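Local coordinates for protein glycerol trinitrate reductase (Agrobacterium tumefaciens, PDB 5EPD) that probably works as an FMN-dependent old yellow enzyme that reduces glycerol trinitrate, here in its FMN-free form, at residues 148-153 with 157-162; 202-207 with 248-253; 336-341 with 357-362; 302-307 with 330-335. All blocks are in the same frame, centred on the assembly; numbering follows the deposited sequence.

In the fold
All four contacts belong to one TIM-barrel chain of the old yellow enzyme family, crystallised without FMN. Contact 1 is a hairpin outside the barrel sheet, between the third strand and the helix 171-187. Contacts 2 and 3 lie at the C-terminal ends of the barrel strands, the end where TIM barrels carry their active sites, whereas the salt bridge of contact 4 is at the opposite, N-terminal end of the eighth strand. Contacts 2 and 4 touch, Pro-251 CG lying 3.9 Å from Leu-303 CD1, while contacts 4 and 3 adjoin along the chain. Contacts 1 and 4, with centres about 33 Å apart, occupy opposite sides of the molecule's centre.

Contact 1. Residues 148-153 with 157-162; sequences EVKTFV and FVDVSE
The rings of Phe-152 and Phe-157 lean together with centroids 5.6 Å apart and planes inclined by 36°, an oblique pairing. CE1 of Phe-157 meets the base of the Phe-152 side chain, 4.0 Å from Phe-152 CB. Thr-151 O lies oblique to the Phe-157 ring, near CD1. The two phenylalanines share one face of their strands, and Phe-157 has CG beside its backbone N (chi1 -56°), a setting that goes with the approach of its CE1 to Phe-152 CB. These strands, 150-153 and 156-159, form an antiparallel beta hairpin outside the parallel barrel, within the long excursion after the third barrel strand. Thr-151 and Val-158 are its hydrogen-bonded pair: Thr-151 N donates to Val-158 O at 2.7 Å, and Val-158 N returns a bond to Thr-151 O at 3.0 Å. Beyond the last bridge, Val-160 N still donates a hydrogen bond to Val-149 O at 3.1 Å. Both side chains of the central pair occupy the face opposite the phenylalanines, where Thr-151 CG2 also meets Val-160 CG1 at 3.8 Å and Thr-151 OG1 is bonded to Gly-87 O. On the solvent-exposed side, the side chains of Lys-150 and Asp-159 run side by side in the same direction. The lysine chain is extended until its last torsion bends NZ toward Asp-159 OD1, giving a 3.0 Å salt bridge on the syn side of the carboxylate, 27° out of its plane.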
loop_
_atom_site.group_PDB
_atom_site.type_symbol
_atom_site.label_atom_id
_atom_site.label_comp_id
_atom_site.label_asym_id
_atom_site.label_seq_id
_atom_site.Cartn_x
_atom_site.Cartn_y
_atom_site.Cartn_z
ATOM N N GLU A 148 -15.493 2.273 -13.113
ATOM C CA GLU A 148 -16.772 1.703 -12.682
ATOM C C GLU A 148 -16.712 1.199 -11.211
ATOM O O GLU A 148 -16.995 0.024 -10.940
ATOM C CB GLU A 148 -17.126 0.522 -13.610
ATOM C CG GLU A 148 -17.272 0.900 -15.060
ATOM C CD GLU A 148 -18.320 1.969 -15.220
ATOM O OE1 GLU A 148 -19.515 1.651 -15.017
ATOM O OE2 GLU A 148 -17.949 3.130 -15.502
ATOM N N VAL A 149 -16.314 2.073 -10.282
ATOM C CA VAL A 149 -16.292 1.742 -8.859
ATOM C C VAL A 149 -16.804 2.901 -8.014
ATOM O O VAL A 149 -16.887 4.043 -8.473
ATOM C CB VAL A 149 -14.889 1.301 -8.361
ATOM C CG1 VAL A 149 -14.306 0.215 -9.276
ATOM C CG2 VAL A 149 -13.930 2.485 -8.200
ATOM N N LYS A 150 -17.190 2.579 -6.788
ATOM C CA LYS A 150 -17.629 3.582 -5.814
ATOM C C LYS A 150 -16.504 3.889 -4.856
ATOM O O LYS A 150 -15.517 3.147 -4.758
ATOM C CB LYS A 150 -18.824 3.079 -5.011
ATOM C CG LYS A 150 -20.023 2.657 -5.846
ATOM C CD LYS A 150 -21.124 2.132 -4.940
ATOM C CE LYS A 150 -22.291 1.590 -5.740
ATOM N NZ LYS A 150 -22.893 2.634 -6.641
ATOM N N THR A 151 -16.640 5.002 -4.159
ATOM C CA THR A 151 -15.696 5.363 -3.114
ATOM C C THR A 151 -16.489 5.796 -1.897
ATOM O O THR A 151 -17.720 5.884 -1.960
ATOM C CB THR A 151 -14.718 6.459 -3.564
ATOM O OG1 THR A 151 -13.811 6.737 -2.501
ATOM C CG2 THR A 151 -15.460 7.753 -3.954
ATOM N N PHE A 152 -15.780 6.022 -0.791
ATOM C CA PHE A 152 -16.374 6.294 0.507
ATOM C C PHE A 152 -16.116 7.760 0.696
ATOM O O PHE A 152 -14.975 8.167 0.909
ATOM C CB PHE A 152 -15.687 5.446 1.572
ATOM C CG PHE A 152 -16.158 5.688 2.989
ATOM C CD1 PHE A 152 -17.510 5.852 3.300
ATOM C CD2 PHE A 152 -15.234 5.687 4.052
ATOM C CE1 PHE A 152 -17.916 6.052 4.633
ATOM C CE2 PHE A 152 -15.650 5.886 5.375
ATOM C CZ PHE A 152 -16.988 6.066 5.662
ATOM N N VAL A 153 -17.180 8.545 0.539
ATOM C CA VAL A 153 -17.143 10.018 0.624
ATOM C C VAL A 153 -18.514 10.487 1.143
ATOM O O VAL A 153 -19.526 9.785 0.956
ATOM C CB VAL A 153 -16.766 10.653 -0.743
ATOM C CG1 VAL A 153 -17.739 10.238 -1.814
ATOM C CG2 VAL A 153 -16.719 12.165 -0.668
ATOM N N PHE A 157 -21.311 5.536 0.167
ATOM C CA PHE A 157 -20.665 5.081 -1.087
ATOM C C PHE A 157 -21.268 5.713 -2.361
ATOM O O PHE A 157 -22.472 5.609 -2.625
ATOM C CB PHE A 157 -20.704 3.566 -1.175
ATOM C CG PHE A 157 -20.084 2.905 0.010
ATOM C CD1 PHE A 157 -18.709 2.886 0.148
ATOM C CD2 PHE A 157 -20.868 2.342 1.005
ATOM C CE1 PHE A 157 -18.113 2.302 1.244
ATOM C CE2 PHE A 157 -20.282 1.747 2.091
ATOM C CZ PHE A 157 -18.903 1.730 2.219
ATOM N N VAL A 158 -20.412 6.350 -3.152
ATOM C CA VAL A 158 -20.848 7.053 -4.341
ATOM C C VAL A 158 -19.917 6.686 -5.498
ATOM O O VAL A 158 -18.723 6.364 -5.290
ATOM C CB VAL A 158 -20.818 8.577 -4.084
ATOM C CG1 VAL A 158 -19.390 9.079 -4.030
ATOM C CG2 VAL A 158 -21.565 9.358 -5.169
ATOM N N ASP A 159 -20.436 6.733 -6.721
ATOM C CA ASP A 159 -19.578 6.490 -7.878
ATOM C C ASP A 159 -18.467 7.548 -7.929
ATOM O O ASP A 159 -18.669 8.722 -7.578
ATOM C CB ASP A 159 -20.383 6.504 -9.170
ATOM C CG ASP A 159 -21.491 5.485 -9.173
ATOM O OD1 ASP A 159 -21.354 4.414 -8.560
ATOM O OD2 ASP A 159 -22.530 5.765 -9.782
ATOM N N VAL A 160 -17.284 7.116 -8.324
ATOM C CA VAL A 160 -16.188 8.043 -8.546
ATOM C C VAL A 160 -16.520 8.963 -9.722
ATOM O O VAL A 160 -17.340 8.633 -10.577
ATOM C CB VAL A 160 -14.839 7.315 -8.768
ATOM C CG1 VAL A 160 -14.414 6.610 -7.473
ATOM C CG2 VAL A 160 -14.892 6.321 -9.945
ATOM N N SER A 161 -15.888 10.130 -9.740
ATOM C CA SER A 161 -16.165 11.143 -10.727
ATOM C C SER A 161 -15.414 10.863 -12.017
ATOM O O SER A 161 -14.417 10.119 -12.029
ATOM C CB SER A 161 -15.723 12.494 -10.192
ATOM O OG SER A 161 -16.346 12.779 -8.948
ATOM N N GLU A 162 -15.899 11.495 -13.091
ATOM C CA GLU A 162 -15.201 11.575 -14.379
ATOM C C GLU A 162 -13.837 12.252 -14.180
ATOM O O GLU A 162 -13.765 13.329 -13.600
ATOM C CB GLU A 162 -16.024 12.418 -15.362
ATOM C CG GLU A 162 -17.395 11.835 -15.704
ATOM C CD GLU A 162 -17.320 10.659 -16.664
ATOM O OE1 GLU A 162 -16.235 10.471 -17.276
ATOM O OE2 GLU A 162 -18.351 9.937 -16.797
#

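Contact 2. Residues 202-207 with 248-253; sequences LLEQFA and RISPVS
Glu-204 extends from helix 202-207 toward Ser-250, its CB directed at the opposite segment and CG anti to the backbone N (chi1 -178°). CB and CG stay clear of that segment, and the extended chain carries CD to 3.7 Å from Ser-250 OG. At the tip the two oxygens divide their partners. OE1 takes a weak hydrogen bond from Gly-200 N, while OE2 comes within 2.7 Å of Ser-250 OG, a hydroxyl that is itself bonded to Asn-199 N. The pairing joins the C-terminal end of the fifth strand of the TIM barrel, 245-249, to the short helix that follows the fourth strand, 193-196; this end of the barrel is where TIM-barrel enzymes carry their active sites. A water joins the two segments, donating to Glu-204 OE2 at 2.8 Å and accepting from Ser-250 N at 3.1 Å. OE2 also lies 3.1 Å from Ser-250 O; both are acceptors and cannot bond each other, but Lys-208 NZ serves both, through a salt bridge to the carboxylate and a hydrogen bond to the carbonyl. The same ammonium bonds Ser-253 OG.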
loop_
_atom_site.group_PDB
_atom_site.type_symbol
_atom_site.label_atom_id
_atom_site.label_comp_id
_atom_site.label_asym_id
_atom_site.label_seq_id
_atom_site.Cartn_x
_atom_site.Cartn_y
_atom_site.Cartn_z
ATOM N N LEU A 202 -3.331 5.455 -9.493
ATOM C CA LEU A 202 -2.757 6.245 -10.596
ATOM C C LEU A 202 -1.746 5.464 -11.423
ATOM O O LEU A 202 -1.832 5.402 -12.679
ATOM C CB LEU A 202 -2.086 7.526 -10.086
ATOM C CG LEU A 202 -1.536 8.469 -11.169
ATOM C CD1 LEU A 202 -2.628 8.980 -12.104
ATOM C CD2 LEU A 202 -0.814 9.658 -10.559
ATOM N N LEU A 203 -0.792 4.867 -10.731
ATOM C CA LEU A 203 0.356 4.323 -11.433
ATOM C C LEU A 203 -0.041 3.081 -12.229
ATOM O O LEU A 203 0.545 2.832 -13.282
ATOM C CB LEU A 203 1.514 4.033 -10.466
ATOM C CG LEU A 203 1.919 5.175 -9.516
ATOM C CD1 LEU A 203 3.075 4.786 -8.588
ATOM C CD2 LEU A 203 2.240 6.436 -10.318
ATOM N N GLU A 204 -1.014 2.307 -11.722
ATOM C CA GLU A 204 -1.531 1.134 -12.429
ATOM C C GLU A 204 -2.442 1.580 -13.590
ATOM O O GLU A 204 -2.520 0.903 -14.644
ATOM C CB GLU A 204 -2.298 0.174 -11.495
ATOM C CG GLU A 204 -2.800 -1.088 -12.228
ATOM C CD GLU A 204 -3.633 -2.054 -11.379
ATOM O OE1 GLU A 204 -4.819 -1.758 -11.086
ATOM O OE2 GLU A 204 -3.116 -3.144 -11.056
ATOM N N GLN A 205 -3.125 2.712 -13.420
ATOM C CA GLN A 205 -3.965 3.229 -14.488
ATOM C C GLN A 205 -3.092 3.457 -15.716
ATOM O O GLN A 205 -3.532 3.237 -16.827
ATOM C CB GLN A 205 -4.637 4.541 -14.094
ATOM C CG GLN A 205 -5.856 4.393 -13.213
ATOM C CD GLN A 205 -6.059 5.612 -12.337
ATOM O OE1 GLN A 205 -5.982 6.759 -12.808
ATOM N NE2 GLN A 205 -6.320 5.378 -11.058
ATOM N N PHE A 206 -1.863 3.920 -15.481
ATOM C CA PHE A 206 -0.890 4.154 -16.546
ATOM C C PHE A 206 -0.354 2.838 -17.104
ATOM O O PHE A 206 -0.208 2.708 -18.317
ATOM C CB PHE A 206 0.293 5.018 -16.039
ATOM C CG PHE A 206 0.091 6.508 -16.201
ATOM C CD1 PHE A 206 -0.606 7.240 -15.250
ATOM C CD2 PHE A 206 0.606 7.181 -17.314
ATOM C CE1 PHE A 206 -0.782 8.609 -15.390
ATOM C CE2 PHE A 206 0.422 8.553 -17.461
ATOM C CZ PHE A 206 -0.262 9.273 -16.492
ATOM N N ALA A 207 -0.040 1.902 -16.208
ATOM C CA ALA A 207 0.510 0.614 -16.563
ATOM C C ALA A 207 -0.405 -0.296 -17.417
ATOM O O ALA A 207 0.071 -1.019 -18.302
ATOM C CB ALA A 207 0.923 -0.121 -15.291
ATOM N N ARG A 248 4.404 -1.998 -4.292
ATOM C CA ARG A 248 3.341 -3.017 -4.413
ATOM C C ARG A 248 2.769 -3.024 -5.834
ATOM O O ARG A 248 2.510 -1.959 -6.366
ATOM C CB ARG A 248 2.207 -2.710 -3.430
ATOM C CG ARG A 248 1.174 -3.819 -3.265
ATOM C CD ARG A 248 0.137 -3.496 -2.176
ATOM N NE ARG A 248 -0.161 -4.661 -1.325
ATOM C CZ ARG A 248 -1.328 -4.900 -0.716
ATOM N NH1 ARG A 248 -2.347 -4.068 -0.863
ATOM N NH2 ARG A 248 -1.487 -5.996 0.044
ATOM N N ILE A 249 2.552 -4.217 -6.416
ATOM C CA ILE A 249 1.867 -4.388 -7.703
ATOM C C ILE A 249 0.831 -5.507 -7.645
ATOM O O ILE A 249 0.903 -6.407 -6.814
ATOM C CB ILE A 249 2.841 -4.741 -8.856
ATOM C CG1 ILE A 249 3.524 -6.087 -8.580
ATOM C CG2 ILE A 249 3.865 -3.626 -9.024
ATOM C CD1 ILE A 249 4.527 -6.560 -9.610
ATOM N N SER A 250 -0.104 -5.454 -8.572
ATOM C CA SER A 250 -1.190 -6.414 -8.660
ATOM C C SER A 250 -1.423 -6.734 -10.147
ATOM O O SER A 250 -2.325 -6.141 -10.775
ATOM C CB SER A 250 -2.462 -5.790 -8.059
ATOM O OG SER A 250 -2.853 -4.595 -8.754
ATOM N N PRO A 251 -0.587 -7.624 -10.734
ATOM C CA PRO A 251 -0.634 -7.932 -12.173
ATOM C C PRO A 251 -2.023 -8.280 -12.710
ATOM O O PRO A 251 -2.429 -7.760 -13.758
ATOM C CB PRO A 251 0.291 -9.149 -12.293
ATOM C CG PRO A 251 1.284 -8.943 -11.212
ATOM C CD PRO A 251 0.498 -8.370 -10.062
ATOM N N VAL A 252 -2.738 -9.142 -11.990
ATOM C CA VAL A 252 -4.052 -9.598 -12.391
ATOM C C VAL A 252 -5.133 -8.822 -11.647
ATOM O O VAL A 252 -5.297 -8.961 -10.451
ATOM C CB VAL A 252 -4.201 -11.100 -12.119
ATOM C CG1 VAL A 252 -5.521 -11.610 -12.678
ATOM C CG2 VAL A 252 -3.036 -11.865 -12.737
ATOM N N SER A 253 -5.872 -7.983 -12.363
ATOM C CA SER A 253 -6.945 -7.189 -11.748
ATOM C C SER A 253 -8.080 -8.124 -11.321
ATOM O O SER A 253 -8.202 -9.234 -11.850
ATOM C CB SER A 253 -7.488 -6.154 -12.751
ATOM O OG SER A 253 -6.441 -5.456 -13.423
HETATM O O HOH W 1 -0.360 -3.148 -10.591
#

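Contact 3. Residues 336-341 with 357-362; sequences FGRPFI and AEVNAA
Val-359 and Ile-341 form the apolar part of the contact, with Val-359 CG2 set against the short helix 338-342. This methyl lies 3.7 Å from Ile-341 CB and 3.8 Å from Ile-341 CG2, so it meets the branched root of the isoleucine, which it crosses obliquely. The CG2 branch of Ile-341, anti to its backbone N, is thereby turned to the valine as well. From Arg-338, CB stands 4.0 Å from Val-359 CG2, and the backbone O is nearer at 3.6 Å. The methyl therefore touches two residues three apart in sequence, Arg-338 and Ile-341.

A looser contact involves the guanidinium. The arginine chain runs straight from CG to NE and crosses Val-359 at about a right angle. Its end brings NH1 to 3.9 Å from Val-359 CG1, and the same nitrogen lies 3.9 Å from Ala-361 CB; both methyls approach obliquely. These are van der Waals contacts beside a charged group on the protein surface.

Polar bonds serve to shape the two segments. Ala-362 N makes a weak hydrogen bond to Asn-360 OD1, across the start of the 3-10 turn. Two partners hold the loop's backbone from outside: Asn-343 OD1 bonds Ala-357 N, and Tyr-375 OH bonds Asn-360 N.

The loop after helix 346-352 is thus laid against the short helix directly after the eighth barrel strand, an element that in FMN-binding TIM barrels commonly helps form the phosphate site, although this crystal form lacks FMN.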
loop_
_atom_site.group_PDB
_atom_site.type_symbol
_atom_site.label_atom_id
_atom_site.label_comp_id
_atom_site.label_asym_id
_atom_site.label_seq_id
_atom_site.Cartn_x
_atom_site.Cartn_y
_atom_site.Cartn_z
ATOM N N PHE A 336 -0.454 -10.440 5.507
ATOM C CA PHE A 336 -1.829 -10.784 5.895
ATOM C C PHE A 336 -2.599 -9.490 6.057
ATOM O O PHE A 336 -2.073 -8.514 6.605
ATOM C CB PHE A 336 -1.839 -11.498 7.257
ATOM C CG PHE A 336 -1.159 -12.831 7.254
ATOM C CD1 PHE A 336 0.217 -12.915 7.337
ATOM C CD2 PHE A 336 -1.898 -14.005 7.155
ATOM C CE1 PHE A 336 0.849 -14.139 7.318
ATOM C CE2 PHE A 336 -1.269 -15.241 7.128
ATOM C CZ PHE A 336 0.109 -15.307 7.204
ATOM N N GLY A 337 -3.850 -9.476 5.610
ATOM C CA GLY A 337 -4.658 -8.240 5.603
ATOM C C GLY A 337 -5.688 -8.191 6.724
ATOM O O GLY A 337 -5.373 -7.816 7.855
ATOM N N ARG A 338 -6.921 -8.584 6.428
ATOM C CA ARG A 338 -7.982 -8.503 7.433
ATOM C C ARG A 338 -7.658 -9.168 8.777
ATOM O O ARG A 338 -8.037 -8.653 9.815
ATOM C CB ARG A 338 -9.311 -9.046 6.870
ATOM C CG ARG A 338 -9.912 -8.154 5.784
ATOM C CD ARG A 338 -11.401 -8.363 5.611
ATOM N NE ARG A 338 -11.976 -7.298 4.782
ATOM C CZ ARG A 338 -13.282 -7.049 4.632
ATOM N NH1 ARG A 338 -14.206 -7.790 5.264
ATOM N NH2 ARG A 338 -13.665 -6.026 3.851
ATOM N N PRO A 339 -6.964 -10.327 8.768
ATOM C CA PRO A 339 -6.696 -10.949 10.071
ATOM C C PRO A 339 -6.013 -10.021 11.074
ATOM O O PRO A 339 -6.270 -10.130 12.254
ATOM C CB PRO A 339 -5.784 -12.126 9.700
ATOM C CG PRO A 339 -6.244 -12.522 8.337
ATOM C CD PRO A 339 -6.594 -11.231 7.653
ATOM N N PHE A 340 -5.135 -9.136 10.612
ATOM C CA PHE A 340 -4.484 -8.155 11.472
ATOM C C PHE A 340 -5.473 -7.107 12.013
ATOM O O PHE A 340 -5.214 -6.487 13.058
ATOM C CB PHE A 340 -3.366 -7.433 10.715
ATOM C CG PHE A 340 -2.017 -8.040 10.914
ATOM C CD1 PHE A 340 -1.371 -7.940 12.146
ATOM C CD2 PHE A 340 -1.375 -8.697 9.874
ATOM C CE1 PHE A 340 -0.119 -8.511 12.345
ATOM C CE2 PHE A 340 -0.131 -9.263 10.067
ATOM C CZ PHE A 340 0.496 -9.168 11.305
ATOM N N ILE A 341 -6.577 -6.868 11.292
ATOM C CA ILE A 341 -7.635 -5.985 11.812
ATOM C C ILE A 341 -8.193 -6.569 13.127
ATOM O O ILE A 341 -8.214 -5.908 14.184
ATOM C CB ILE A 341 -8.787 -5.784 10.797
ATOM C CG1 ILE A 341 -8.286 -5.085 9.519
ATOM C CG2 ILE A 341 -9.914 -4.979 11.440
ATOM C CD1 ILE A 341 -9.369 -4.822 8.494
ATOM N N ALA A 357 -9.845 -14.314 15.529
ATOM C CA ALA A 357 -11.072 -13.513 15.548
ATOM C C ALA A 357 -11.449 -13.077 14.128
ATOM O O ALA A 357 -10.602 -12.747 13.316
ATOM C CB ALA A 357 -10.897 -12.296 16.447
ATOM N N GLU A 358 -12.729 -13.085 13.832
ATOM C CA GLU A 358 -13.206 -12.583 12.564
ATOM C C GLU A 358 -13.369 -11.072 12.648
ATOM O O GLU A 358 -13.473 -10.485 13.728
ATOM C CB GLU A 358 -14.524 -13.248 12.197
ATOM C CG GLU A 358 -14.400 -14.749 11.982
ATOM C CD GLU A 358 -14.222 -15.095 10.529
ATOM O OE1 GLU A 358 -13.099 -14.937 9.983
ATOM O OE2 GLU A 358 -15.235 -15.518 9.940
ATOM N N VAL A 359 -13.371 -10.464 11.472
ATOM C CA VAL A 359 -13.495 -9.024 11.298
ATOM C C VAL A 359 -14.962 -8.610 11.458
ATOM O O VAL A 359 -15.855 -9.323 10.978
ATOM C CB VAL A 359 -12.930 -8.658 9.894
ATOM C CG1 VAL A 359 -13.835 -7.737 9.098
ATOM C CG2 VAL A 359 -11.549 -8.049 10.037
ATOM N N ASN A 360 -15.227 -7.494 12.151
ATOM C CA ASN A 360 -16.518 -6.792 11.953
ATOM C C ASN A 360 -16.370 -5.898 10.725
ATOM O O ASN A 360 -15.721 -4.844 10.785
ATOM C CB ASN A 360 -16.941 -5.964 13.177
ATOM C CG ASN A 360 -18.202 -5.119 12.933
ATOM O OD1 ASN A 360 -18.661 -4.913 11.800
ATOM N ND2 ASN A 360 -18.750 -4.603 14.008
ATOM N N ALA A 361 -16.963 -6.335 9.614
ATOM C CA ALA A 361 -16.764 -5.666 8.300
ATOM C C ALA A 361 -17.372 -4.276 8.293
ATOM O O ALA A 361 -16.821 -3.372 7.651
ATOM C CB ALA A 361 -17.332 -6.495 7.147
ATOM N N ALA A 362 -18.468 -4.101 9.041
ATOM C CA ALA A 362 -19.174 -2.812 9.078
ATOM C C ALA A 362 -18.337 -1.708 9.753
ATOM O O ALA A 362 -18.624 -0.529 9.549
ATOM C CB ALA A 362 -20.535 -2.954 9.749
#

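Contact 4. Residues 302-307 with 330-335; sequences SLRRRF and RADLIA
Asp-332 OD2 has two donors, the backbone N of Tyr-311 and, weakly, Arg-304 NH1 at 3.1 Å. The stronger half of the salt bridge is made by the other oxygen: Arg-304 NH2 donates to Asp-332 OD1 at 2.9 Å with an N-H...O angle of 159°. Although each terminal nitrogen faces one carboxylate oxygen, the two flat groups do not share a plane; guanidinium and carboxylate are turned 69° apart. OD1 lies close to the guanidinium plane, at its edge, yet the nitrogen comes to it from well above the plane of the carboxylate. The twist is consistent with one bond being weaker than the other.

The arginine gets there through a kink. CG is anti to the backbone N, and the chain then bends at chi2 (48°) before running on toward the opposite segment. On the way, CD passes 3.6 Å from Arg-330 O and NE lies 3.1 Å from that same carbonyl oxygen. NH2 has a further acceptor in Gly-329 O, so the guanidinium is held along the loop leading into the eighth strand as well as by the aspartate. Arg-330 points its own side chain elsewhere, to a salt bridge with Asp-328.

Asp-332 stands just before strand 333-336, and Arg-304 projects from helix 300-306, which follows the sixth barrel strand. The bridge spans the beginning of the intervening seventh strand, 310-313, where Arg-304 packs on Tyr-311, while helix 319-327 covers Ile-334 farther along the eighth strand.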
loop_
_atom_site.group_PDB
_atom_site.type_symbol
_atom_site.label_atom_id
_atom_site.label_comp_id
_atom_site.label_asym_id
_atom_site.label_seq_id
_atom_site.Cartn_x
_atom_site.Cartn_y
_atom_site.Cartn_z
ATOM N N SER A 302 7.882 -16.153 -12.804
ATOM C CA SER A 302 8.606 -15.265 -13.701
ATOM C C SER A 302 9.067 -14.033 -12.943
ATOM O O SER A 302 10.243 -13.688 -13.000
ATOM C CB SER A 302 7.725 -14.853 -14.898
ATOM O OG SER A 302 8.376 -13.905 -15.756
ATOM N N LEU A 303 8.135 -13.385 -12.237
ATOM C CA LEU A 303 8.420 -12.131 -11.513
ATOM C C LEU A 303 9.404 -12.367 -10.382
ATOM O O LEU A 303 10.369 -11.593 -10.180
ATOM C CB LEU A 303 7.134 -11.515 -10.924
ATOM C CG LEU A 303 5.965 -11.212 -11.876
ATOM C CD1 LEU A 303 4.910 -10.418 -11.134
ATOM C CD2 LEU A 303 6.431 -10.480 -13.125
ATOM N N ARG A 304 9.119 -13.429 -9.635
ATOM C CA ARG A 304 10.027 -13.958 -8.617
ATOM C C ARG A 304 11.456 -14.198 -9.142
ATOM O O ARG A 304 12.438 -13.825 -8.487
ATOM C CB ARG A 304 9.440 -15.261 -8.070
ATOM C CG ARG A 304 10.304 -15.985 -7.067
ATOM C CD ARG A 304 10.813 -15.042 -5.997
ATOM N NE ARG A 304 11.041 -15.728 -4.739
ATOM C CZ ARG A 304 11.772 -15.241 -3.738
ATOM N NH1 ARG A 304 12.387 -14.064 -3.857
ATOM N NH2 ARG A 304 11.902 -15.952 -2.611
ATOM N N ARG A 305 11.572 -14.820 -10.314
ATOM C CA ARG A 305 12.874 -15.037 -10.927
ATOM C C ARG A 305 13.570 -13.723 -11.307
ATOM O O ARG A 305 14.754 -13.541 -11.064
ATOM C CB ARG A 305 12.720 -15.925 -12.157
ATOM C CG ARG A 305 12.860 -17.396 -11.836
ATOM C CD ARG A 305 12.699 -18.262 -13.070
ATOM N NE ARG A 305 11.435 -18.987 -13.001
ATOM C CZ ARG A 305 10.386 -18.801 -13.805
ATOM N NH1 ARG A 305 9.287 -19.534 -13.615
ATOM N NH2 ARG A 305 10.417 -17.908 -14.797
ATOM N N ARG A 306 12.816 -12.802 -11.892
ATOM C CA ARG A 306 13.364 -11.544 -12.390
ATOM C C ARG A 306 13.830 -10.630 -11.296
ATOM O O ARG A 306 14.714 -9.806 -11.517
ATOM C CB ARG A 306 12.318 -10.808 -13.210
ATOM C CG ARG A 306 12.038 -11.503 -14.510
ATOM C CD ARG A 306 10.804 -10.949 -15.188
ATOM N NE ARG A 306 10.373 -11.868 -16.232
ATOM C CZ ARG A 306 10.972 -12.000 -17.409
ATOM N NH1 ARG A 306 12.021 -11.249 -17.723
ATOM N NH2 ARG A 306 10.501 -12.868 -18.279
ATOM N N PHE A 307 13.212 -10.733 -10.130
ATOM C CA PHE A 307 13.550 -9.838 -9.039
ATOM C C PHE A 307 14.530 -10.558 -8.101
ATOM O O PHE A 307 14.303 -11.681 -7.639
ATOM C CB PHE A 307 12.282 -9.331 -8.314
ATOM C CG PHE A 307 12.539 -8.137 -7.421
ATOM C CD1 PHE A 307 12.693 -6.851 -7.969
ATOM C CD2 PHE A 307 12.670 -8.297 -6.044
ATOM C CE1 PHE A 307 12.952 -5.763 -7.150
ATOM C CE2 PHE A 307 12.943 -7.211 -5.233
ATOM C CZ PHE A 307 13.081 -5.949 -5.779
ATOM N N ARG A 330 9.111 -19.475 -2.999
ATOM C CA ARG A 330 8.243 -18.585 -3.796
ATOM C C ARG A 330 8.213 -17.142 -3.279
ATOM O O ARG A 330 8.022 -16.199 -4.068
ATOM C CB ARG A 330 6.811 -19.114 -3.819
ATOM C CG ARG A 330 6.693 -20.515 -4.380
ATOM C CD ARG A 330 5.434 -21.214 -3.905
ATOM N NE ARG A 330 4.900 -22.066 -4.963
ATOM C CZ ARG A 330 3.930 -21.723 -5.812
ATOM N NH1 ARG A 330 3.325 -20.538 -5.737
ATOM N NH2 ARG A 330 3.550 -22.586 -6.750
ATOM N N ALA A 331 8.386 -16.979 -1.963
ATOM C CA ALA A 331 8.437 -15.662 -1.326
ATOM C C ALA A 331 9.340 -15.678 -0.129
ATOM O O ALA A 331 9.678 -16.741 0.401
ATOM C CB ALA A 331 7.053 -15.214 -0.892
ATOM N N ASP A 332 9.699 -14.474 0.307
ATOM C CA ASP A 332 10.536 -14.260 1.495
ATOM C C ASP A 332 9.727 -13.777 2.716
ATOM O O ASP A 332 10.100 -14.047 3.854
ATOM C CB ASP A 332 11.586 -13.223 1.140
ATOM C CG ASP A 332 12.315 -13.569 -0.140
ATOM O OD1 ASP A 332 12.865 -14.691 -0.179
ATOM O OD2 ASP A 332 12.301 -12.751 -1.103
ATOM N N LEU A 333 8.642 -13.036 2.460
ATOM C CA LEU A 333 7.725 -12.562 3.492
ATOM C C LEU A 333 6.285 -12.828 3.032
ATOM O O LEU A 333 6.006 -12.944 1.825
ATOM C CB LEU A 333 7.937 -11.072 3.720
ATOM C CG LEU A 333 9.383 -10.642 3.986
ATOM C CD1 LEU A 333 9.483 -9.129 4.054
ATOM C CD2 LEU A 333 9.875 -11.256 5.290
ATOM N N ILE A 334 5.366 -12.954 3.981
ATOM C CA ILE A 334 3.966 -13.085 3.620
ATOM C C ILE A 334 3.165 -12.034 4.390
ATOM O O ILE A 334 3.361 -11.841 5.597
ATOM C CB ILE A 334 3.439 -14.532 3.741
ATOM C CG1 ILE A 334 1.910 -14.563 3.766
ATOM C CG2 ILE A 334 3.975 -15.208 4.982
ATOM C CD1 ILE A 334 1.309 -15.631 2.872
ATOM N N ALA A 335 2.317 -11.313 3.636
ATOM C CA ALA A 335 1.538 -10.207 4.150
ATOM C C ALA A 335 0.115 -10.687 4.319
ATOM O O ALA A 335 -0.425 -11.268 3.398
ATOM C CB ALA A 335 1.602 -9.027 3.201
#